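Local coordinates for protein pngf-ii (Elizabethkingia meningoseptica, PDB 4R4X) that probably hydrolyses the amide link between asparagine and its N-glycan, releasing the sugar from glycoproteins as a PNGase F-type peptide:N-glycosidase, at residues E5-N10 against E147-K152; N98-V103 against V113-D118. All coordinates share one frame; numbering follows the deposited sequence.

Overall arrangement
Both contacts belong to the N-terminal domain of the enzyme, a LolA/LolB-clan family that precedes the two PNGase F families in the sequence, and they illustrate how antiparallel strand pairs are built from near and distant parts of the chain. Contact 2 is local, between the arms of the hairpin 97-106/109-116. Contact 1 is long-range, bringing strand 3-12 beside strand 144-154, and the whole of contact 2 falls within the 136 residues between the two segments of contact 1. Their centres lie about 15 Å apart and their nearest atoms about 7 Å. Strand 134-140 bridges the gap, pairing with 109-116 and with 144-154, so the chain's start is tied to the hairpin.

Contact 1: residues E5-N10 against E147-K152; sequences EITYQN and EATSVK
Thr7 faces both Thr149 and Ser150, the signature of a classic beta bulge in the antiparallel pairing of strands 3-12 and 144-154 of the N-terminal domain. The carbonyl O of Thr7 receives the backbone N of Thr149 at 2.8 Å, and Thr149 OG1 lies 3.1 Å from the same Thr7 O. That hydroxyl occupies the slot between backbone N and carbonyl carbon (chi1 45°), which brings it to Thr7 and turns the methyl CG2 to Gln9, 3.7 Å from Gln9 CB. The Thr149 and Gln9 side chains cross at about a right angle.

Ile6, Tyr8, Ala148 and Val151 line one face. Ile6 straddles the bulge: its CG2 branch packs 3.7 Å from Ala148 CB, while CG1 runs alongside Val151 and touches its CG2. The Tyr8 ring meets the Glu147-Ala148 peptide obliquely, CD2 3.5 Å from Ala148 N, with CE2 near Ala148 CB, and its hydroxyl is held by the carbonyl of Val135.

Glu5, Thr7, Gln9, Glu147, Ser150 and Lys152 take the other face. The carboxylate of Glu5 forms a salt bridge with Lys40. On this face one water donates to Glu5 O at 2.7 Å and also hydrogen-bonds Thr7 OG1 at 2.8 Å and Ser150 OG at 2.9 Å.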
ATOM      1  N   GLU A   5      27.850 -11.820  32.238  1.00 17.64           N
ATOM      2  CA  GLU A   5      27.207 -10.789  31.450  1.00 18.46           C
ATOM      3  C   GLU A   5      28.282  -9.988  30.765  1.00 18.13           C
ATOM      4  O   GLU A   5      29.142  -9.424  31.439  1.00 18.43           O
ATOM      5  CB  GLU A   5      26.402  -9.887  32.373  1.00 20.85           C
ATOM      6  CG  GLU A   5      25.809  -8.660  31.716  1.00 22.81           C
ATOM      7  CD  GLU A   5      24.559  -8.181  32.452  1.00 26.28           C
ATOM      8  OE1 GLU A   5      24.155  -8.847  33.443  1.00 30.08           O
ATOM      9  OE2 GLU A   5      23.983  -7.155  32.048  1.00 28.96           O
ATOM     10  N   ILE A   6      28.255  -9.958  29.439  1.00 17.69           N
ATOM     11  CA  ILE A   6      29.222  -9.204  28.661  1.00 17.24           C
ATOM     12  C   ILE A   6      28.552  -8.055  27.942  1.00 17.69           C
ATOM     13  O   ILE A   6      27.530  -8.242  27.259  1.00 17.57           O
ATOM     14  CB  ILE A   6      29.925 -10.098  27.615  1.00 16.76           C
ATOM     15  CG1 ILE A   6      30.538 -11.338  28.295  1.00 16.94           C
ATOM     16  CG2 ILE A   6      30.988  -9.282  26.877  1.00 16.93           C
ATOM     17  CD1 ILE A   6      29.610 -12.531  28.385  1.00 16.84           C
ATOM     18  N   THR A   7      29.117  -6.865  28.106  1.00 17.28           N
ATOM     19  CA  THR A   7      28.575  -5.660  27.557  1.00 17.86           C
ATOM     20  C   THR A   7      29.501  -5.135  26.497  1.00 17.28           C
ATOM     21  O   THR A   7      30.705  -5.112  26.694  1.00 18.03           O
ATOM     22  CB  THR A   7      28.423  -4.587  28.651  1.00 19.70           C
ATOM     23  OG1 THR A   7      27.643  -5.141  29.720  1.00 22.07           O
ATOM     24  CG2 THR A   7      27.761  -3.331  28.074  1.00 19.96           C
ATOM     25  N   TYR A   8      28.933  -4.732  25.369  1.00 17.64           N
ATOM     26  CA  TYR A   8      29.725  -4.388  24.190  1.00 18.75           C
ATOM     27  C   TYR A   8      29.556  -2.942  23.777  1.00 19.38           C
ATOM     28  O   TYR A   8      28.554  -2.292  24.103  1.00 21.30           O
ATOM     29  CB  TYR A   8      29.329  -5.261  22.995  1.00 17.57           C
ATOM     30  CG  TYR A   8      29.614  -6.735  23.170  1.00 16.56           C
ATOM     31  CD1 TYR A   8      28.670  -7.576  23.722  1.00 16.04           C
ATOM     32  CD2 TYR A   8      30.824  -7.287  22.766  1.00 15.64           C
ATOM     33  CE1 TYR A   8      28.914  -8.935  23.881  1.00 15.80           C
ATOM     34  CE2 TYR A   8      31.088  -8.643  22.929  1.00 15.59           C
ATOM     35  CZ  TYR A   8      30.133  -9.467  23.476  1.00 15.47           C
ATOM     36  OH  TYR A   8      30.371 -10.819  23.642  1.00 15.83           O
ATOM     37  N   GLN A   9      30.525  -2.476  23.007  1.00 21.36           N
ATOM     38  CA  GLN A   9      30.565  -1.101  22.511  1.00 23.25           C
ATOM     39  C   GLN A   9      30.890  -1.063  21.019  1.00 24.35           C
ATOM     40  O   GLN A   9      31.886  -1.659  20.587  1.00 25.13           O
ATOM     41  CB  GLN A   9      31.622  -0.317  23.290  1.00 24.86           C
ATOM     42  CG  GLN A   9      31.732   1.144  22.905  1.00 27.25           C
ATOM     43  CD  GLN A   9      32.788   1.869  23.721  1.00 29.64           C
ATOM     44  OE1 GLN A   9      32.460   2.657  24.609  1.00 32.61           O
ATOM     45  NE2 GLN A   9      34.047   1.590  23.447  1.00 30.06           N
ATOM     46  N   ASN A  10      30.064  -0.350  20.252  1.00 25.73           N
ATOM     47  CA  ASN A  10      30.228  -0.167  18.805  1.00 27.53           C
ATOM     48  C   ASN A  10      31.046   1.069  18.450  1.00 30.02           C
ATOM     49  O   ASN A  10      30.877   2.118  19.062  1.00 29.01           O
ATOM     50  CB  ASN A  10      28.866  -0.047  18.118  1.00 30.15           C
ATOM     51  CG  ASN A  10      28.111  -1.364  18.104  1.00 31.45           C
ATOM     52  OD1 ASN A  10      27.703  -1.856  17.054  1.00 36.65           O
ATOM     53  ND2 ASN A  10      27.981  -1.967  19.258  1.00 30.88           N
ATOM     54  N   GLU A 147      33.205  -4.277  20.398  1.00 21.12           N
ATOM     55  CA  GLU A 147      34.161  -4.810  21.366  1.00 21.95           C
ATOM     56  C   GLU A 147      33.598  -4.814  22.794  1.00 20.86           C
ATOM     57  O   GLU A 147      32.926  -3.882  23.209  1.00 21.32           O
ATOM     58  CB  GLU A 147      35.485  -4.025  21.280  1.00 24.67           C
ATOM     59  CG  GLU A 147      36.528  -4.406  22.325  1.00 28.07           C
ATOM     60  CD  GLU A 147      37.945  -3.922  21.976  1.00 31.22           C
ATOM     61  OE1 GLU A 147      38.099  -3.101  21.040  1.00 31.35           O
ATOM     62  OE2 GLU A 147      38.901  -4.372  22.633  1.00 33.65           O
ATOM     63  N   ALA A 148      33.879  -5.872  23.543  1.00 20.42           N
ATOM     64  CA  ALA A 148      33.464  -5.957  24.950  1.00 19.57           C
ATOM     65  C   ALA A 148      34.152  -4.869  25.790  1.00 20.27           C
ATOM     66  O   ALA A 148      35.332  -4.584  25.578  1.00 19.67           O
ATOM     67  CB  ALA A 148      33.790  -7.334  25.498  1.00 19.42           C
ATOM     68  N   THR A 149      33.395  -4.242  26.693  1.00 20.72           N
ATOM     69  CA  THR A 149      33.912  -3.262  27.653  1.00 22.55           C
ATOM     70  C   THR A 149      33.884  -3.808  29.086  1.00 22.90           C
ATOM     71  O   THR A 149      34.595  -3.314  29.944  1.00 22.33           O
ATOM     72  CB  THR A 149      33.086  -1.964  27.610  1.00 23.29           C
ATOM     73  OG1 THR A 149      31.707  -2.297  27.597  1.00 23.56           O
ATOM     74  CG2 THR A 149      33.393  -1.182  26.363  1.00 24.64           C
ATOM     75  N   SER A 150      33.068  -4.826  29.353  1.00 21.37           N
ATOM     76  CA  SER A 150      33.093  -5.488  30.651  1.00 20.33           C
ATOM     77  C   SER A 150      32.589  -6.908  30.542  1.00 20.16           C
ATOM     78  O   SER A 150      31.739  -7.197  29.703  1.00 19.91           O
ATOM     79  CB  SER A 150      32.264  -4.719  31.692  1.00 21.46           C
ATOM     80  OG  SER A 150      30.940  -4.557  31.249  1.00 22.43           O
ATOM     81  N   VAL A 151      33.142  -7.769  31.384  1.00 19.43           N
ATOM     82  CA  VAL A 151      32.710  -9.136  31.566  1.00 21.00           C
ATOM     83  C   VAL A 151      32.531  -9.311  33.077  1.00 22.01           C
ATOM     84  O   VAL A 151      33.509  -9.215  33.817  1.00 22.88           O
ATOM     85  CB  VAL A 151      33.758 -10.145  31.034  1.00 19.98           C
ATOM     86  CG1 VAL A 151      33.314 -11.575  31.305  1.00 20.81           C
ATOM     87  CG2 VAL A 151      33.996  -9.918  29.545  1.00 19.88           C
ATOM     88  N   LYS A 152      31.297  -9.545  33.529  1.00 23.66           N
ATOM     89  CA  LYS A 152      31.002  -9.672  34.966  1.00 24.83           C
ATOM     90  C   LYS A 152      30.257 -10.955  35.276  1.00 25.50           C
ATOM     91  O   LYS A 152      29.403 -11.376  34.495  1.00 23.53           O
ATOM     92  CB  LYS A 152      30.114  -8.536  35.464  1.00 27.73           C
ATOM     93  CG  LYS A 152      30.336  -7.160  34.881  1.00 31.96           C
ATOM     94  CD  LYS A 152      29.241  -6.247  35.434  1.00 37.13           C
ATOM     95  CE  LYS A 152      29.185  -4.887  34.741  1.00 39.73           C
ATOM     96  NZ  LYS A 152      30.202  -3.955  35.302  1.00 40.84           N
TER
HETATM   97  O   HOH W   1      28.994  -6.726  31.538  1.00 24.56           O

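Contact 2: residues N98-V103 against V113-D118; sequences NVKKAV and VWYTND
The indole of Trp114 carries Lys101 on one face: CB stands 3.5 Å from the centroid of the six-membered ring, only 4° off its normal, a CH-pi contact. Lys101 CG, anti to the backbone N (chi1 -167°), continues over the same ring system, and CD reaches Trp114 CZ2 at 3.5 Å. The aliphatic part of the lysine thus covers the indole while the ammonium group passes on to Glu112 and Glu90. Val99 CG2 approaches Trp114 CE3 obliquely, at 3.4 Å. On the opposite side of the sheet, Lys100 CB lies over one face of the Tyr115 ring, Ala102 CB stands at the edge near the ring plane, and Asn117 ND2 is in plane at the edge while it hydrogen-bonds Leu132 O. Tyr115 CG sits between backbone N and carbonyl carbon (chi1 62°), laying the ring alongside Lys100, whose bent chain brings CE to within 3.6 Å of Tyr115 OH.

Paired backbone bonds join Lys100 to Tyr115 and Ala102 to Val113. Where the strand ends, side chains take over: Thr116 OG1 donates to Asn98 O at 2.7 Å and accepts from Asp118 N, an ST turn. Asp118 OD2 in turn receives Asn98 N at 2.9 Å, from above the carboxylate plane.

These are the two arms of a beta hairpin. Strand 86-94 flanks the 97-106 arm and strand 134-140 flanks the 109-116 arm, with Val99 and Thr116 both packing on Leu136.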
ATOM      1  N   ASN A  98      42.621 -14.264  27.218  1.00 17.25           N
ATOM      2  CA  ASN A  98      43.340 -14.671  26.015  1.00 17.58           C
ATOM      3  C   ASN A  98      42.382 -14.872  24.848  1.00 17.42           C
ATOM      4  O   ASN A  98      41.366 -15.546  25.010  1.00 16.15           O
ATOM      5  CB  ASN A  98      44.091 -15.956  26.266  1.00 18.38           C
ATOM      6  CG  ASN A  98      45.199 -15.778  27.278  1.00 21.12           C
ATOM      7  OD1 ASN A  98      46.004 -14.867  27.183  1.00 20.67           O
ATOM      8  ND2 ASN A  98      45.211 -16.626  28.279  1.00 25.31           N
ATOM      9  N   VAL A  99      42.713 -14.285  23.699  1.00 16.91           N
ATOM     10  CA  VAL A  99      41.874 -14.344  22.500  1.00 17.47           C
ATOM     11  C   VAL A  99      42.675 -14.818  21.289  1.00 18.31           C
ATOM     12  O   VAL A  99      43.898 -14.599  21.203  1.00 17.85           O
ATOM     13  CB  VAL A  99      41.185 -12.990  22.174  1.00 17.36           C
ATOM     14  CG1 VAL A  99      40.163 -12.634  23.263  1.00 17.51           C
ATOM     15  CG2 VAL A  99      42.191 -11.855  22.012  1.00 16.82           C
ATOM     16  N   LYS A 100      41.954 -15.478  20.385  1.00 18.20           N
ATOM     17  CA  LYS A 100      42.431 -15.892  19.070  1.00 18.78           C
ATOM     18  C   LYS A 100      41.535 -15.223  18.050  1.00 18.86           C
ATOM     19  O   LYS A 100      40.366 -14.962  18.303  1.00 18.31           O
ATOM     20  CB  LYS A 100      42.319 -17.406  18.895  1.00 18.43           C
ATOM     21  CG  LYS A 100      43.303 -18.206  19.726  1.00 19.53           C
ATOM     22  CD  LYS A 100      43.035 -19.706  19.710  1.00 20.80           C
ATOM     23  CE  LYS A 100      43.180 -20.341  18.334  1.00 21.53           C
ATOM     24  NZ  LYS A 100      44.495 -20.059  17.678  1.00 22.24           N
ATOM     25  N   LYS A 101      42.096 -14.913  16.899  1.00 19.23           N
ATOM     26  CA  LYS A 101      41.341 -14.360  15.826  1.00 19.83           C
ATOM     27  C   LYS A 101      41.079 -15.394  14.762  1.00 20.38           C
ATOM     28  O   LYS A 101      41.969 -16.173  14.401  1.00 20.94           O
ATOM     29  CB  LYS A 101      42.085 -13.194  15.201  1.00 20.89           C
ATOM     30  CG  LYS A 101      41.205 -12.386  14.273  1.00 21.34           C
ATOM     31  CD  LYS A 101      42.011 -11.320  13.536  1.00 23.35           C
ATOM     32  CE  LYS A 101      42.343 -11.739  12.121  1.00 24.42           C
ATOM     33  NZ  LYS A 101      42.957 -10.625  11.364  1.00 25.83           N
ATOM     34  N   ALA A 102      39.856 -15.371  14.241  1.00 20.52           N
ATOM     35  CA  ALA A 102      39.480 -16.153  13.064  1.00 20.59           C
ATOM     36  C   ALA A 102      38.721 -15.228  12.143  1.00 22.45           C
ATOM     37  O   ALA A 102      38.241 -14.163  12.574  1.00 21.25           O
ATOM     38  CB  ALA A 102      38.620 -17.327  13.450  1.00 20.51           C
ATOM     39  N   VAL A 103      38.614 -15.633  10.880  1.00 23.31           N
ATOM     40  CA  VAL A 103      38.012 -14.792   9.851  1.00 24.90           C
ATOM     41  C   VAL A 103      36.932 -15.561   9.112  1.00 26.56           C
ATOM     42  O   VAL A 103      37.098 -16.747   8.813  1.00 25.55           O
ATOM     43  CB  VAL A 103      39.049 -14.318   8.817  1.00 25.85           C
ATOM     44  CG1 VAL A 103      38.412 -13.338   7.830  1.00 26.89           C
ATOM     45  CG2 VAL A 103      40.231 -13.658   9.495  1.00 26.16           C
ATOM     46  N   VAL A 113      36.764 -12.157  13.926  1.00 21.29           N
ATOM     47  CA  VAL A 113      36.192 -12.531  15.207  1.00 20.52           C
ATOM     48  C   VAL A 113      37.327 -12.912  16.181  1.00 19.52           C
ATOM     49  O   VAL A 113      38.175 -13.760  15.880  1.00 18.70           O
ATOM     50  CB  VAL A 113      35.173 -13.665  14.994  1.00 22.65           C
ATOM     51  CG1 VAL A 113      34.586 -14.141  16.298  1.00 24.44           C
ATOM     52  CG2 VAL A 113      34.060 -13.174  14.063  1.00 22.75           C
ATOM     53  N   TRP A 114      37.370 -12.225  17.321  1.00 17.74           N
ATOM     54  CA  TRP A 114      38.325 -12.524  18.366  1.00 17.52           C
ATOM     55  C   TRP A 114      37.580 -13.142  19.538  1.00 16.82           C
ATOM     56  O   TRP A 114      36.643 -12.537  20.043  1.00 15.42           O
ATOM     57  CB  TRP A 114      38.970 -11.254  18.844  1.00 17.75           C
ATOM     58  CG  TRP A 114      39.864 -10.607  17.906  1.00 18.64           C
ATOM     59  CD1 TRP A 114      39.538  -9.709  16.951  1.00 19.56           C
ATOM     60  CD2 TRP A 114      41.284 -10.751  17.864  1.00 19.39           C
ATOM     61  NE1 TRP A 114      40.675  -9.276  16.296  1.00 19.64           N
ATOM     62  CE2 TRP A 114      41.761  -9.907  16.844  1.00 20.29           C
ATOM     63  CE3 TRP A 114      42.196 -11.506  18.594  1.00 20.46           C
ATOM     64  CZ2 TRP A 114      43.116  -9.792  16.535  1.00 21.59           C
ATOM     65  CZ3 TRP A 114      43.569 -11.405  18.273  1.00 22.42           C
ATOM     66  CH2 TRP A 114      44.000 -10.551  17.248  1.00 22.45           C
ATOM     67  N   TYR A 115      38.007 -14.325  19.966  1.00 16.69           N
ATOM     68  CA  TYR A 115      37.255 -15.091  20.963  1.00 16.80           C
ATOM     69  C   TYR A 115      38.165 -15.705  22.003  1.00 16.63           C
ATOM     70  O   TYR A 115      39.321 -16.046  21.713  1.00 16.59           O
ATOM     71  CB  TYR A 115      36.436 -16.190  20.290  1.00 16.91           C
ATOM     72  CG  TYR A 115      37.281 -17.232  19.549  1.00 17.23           C
ATOM     73  CD1 TYR A 115      37.689 -17.021  18.234  1.00 17.38           C
ATOM     74  CD2 TYR A 115      37.712 -18.406  20.183  1.00 17.91           C
ATOM     75  CE1 TYR A 115      38.466 -17.953  17.560  1.00 18.24           C
ATOM     76  CE2 TYR A 115      38.490 -19.343  19.518  1.00 17.01           C
ATOM     77  CZ  TYR A 115      38.863 -19.118  18.210  1.00 17.57           C
ATOM     78  OH  TYR A 115      39.636 -20.044  17.536  1.00 17.19           O
ATOM     79  N   THR A 116      37.632 -15.862  23.213  1.00 16.44           N
ATOM     80  CA  THR A 116      38.329 -16.559  24.280  1.00 17.94           C
ATOM     81  C   THR A 116      37.637 -17.846  24.693  1.00 19.13           C
ATOM     82  O   THR A 116      36.404 -17.956  24.643  1.00 17.87           O
ATOM     83  CB  THR A 116      38.470 -15.688  25.558  1.00 18.28           C
ATOM     84  OG1 THR A 116      39.257 -16.385  26.530  1.00 17.64           O
ATOM     85  CG2 THR A 116      37.129 -15.371  26.167  1.00 18.44           C
ATOM     86  N   ASN A 117      38.435 -18.812  25.150  1.00 19.93           N
ATOM     87  CA  ASN A 117      37.871 -19.979  25.813  1.00 21.56           C
ATOM     88  C   ASN A 117      38.250 -20.067  27.276  1.00 20.68           C
ATOM     89  O   ASN A 117      38.008 -21.085  27.922  1.00 21.51           O
ATOM     90  CB  ASN A 117      38.224 -21.239  25.049  1.00 24.35           C
ATOM     91  CG  ASN A 117      37.320 -21.425  23.839  1.00 26.35           C
ATOM     92  OD1 ASN A 117      36.117 -21.626  23.982  1.00 31.49           O
ATOM     93  ND2 ASN A 117      37.876 -21.310  22.673  1.00 27.33           N
ATOM     94  N   ASP A 118      38.733 -18.950  27.818  1.00 20.85           N
ATOM     95  CA  ASP A 118      39.206 -18.882  29.201  1.00 20.29           C
ATOM     96  C   ASP A 118      38.109 -19.220  30.224  1.00 21.15           C
ATOM     97  O   ASP A 118      38.396 -19.768  31.290  1.00 20.21           O
ATOM     98  CB  ASP A 118      39.762 -17.483  29.513  1.00 20.04           C
ATOM     99  CG  ASP A 118      41.152 -17.202  28.867  1.00 21.17           C
ATOM    100  OD1 ASP A 118      41.592 -17.939  27.962  1.00 21.43           O
ATOM    101  OD2 ASP A 118      41.781 -16.191  29.263  1.00 21.49           O
TER
HETATM  102  O   HOH W   2      41.130 -18.884  25.633  1.00 16.48           O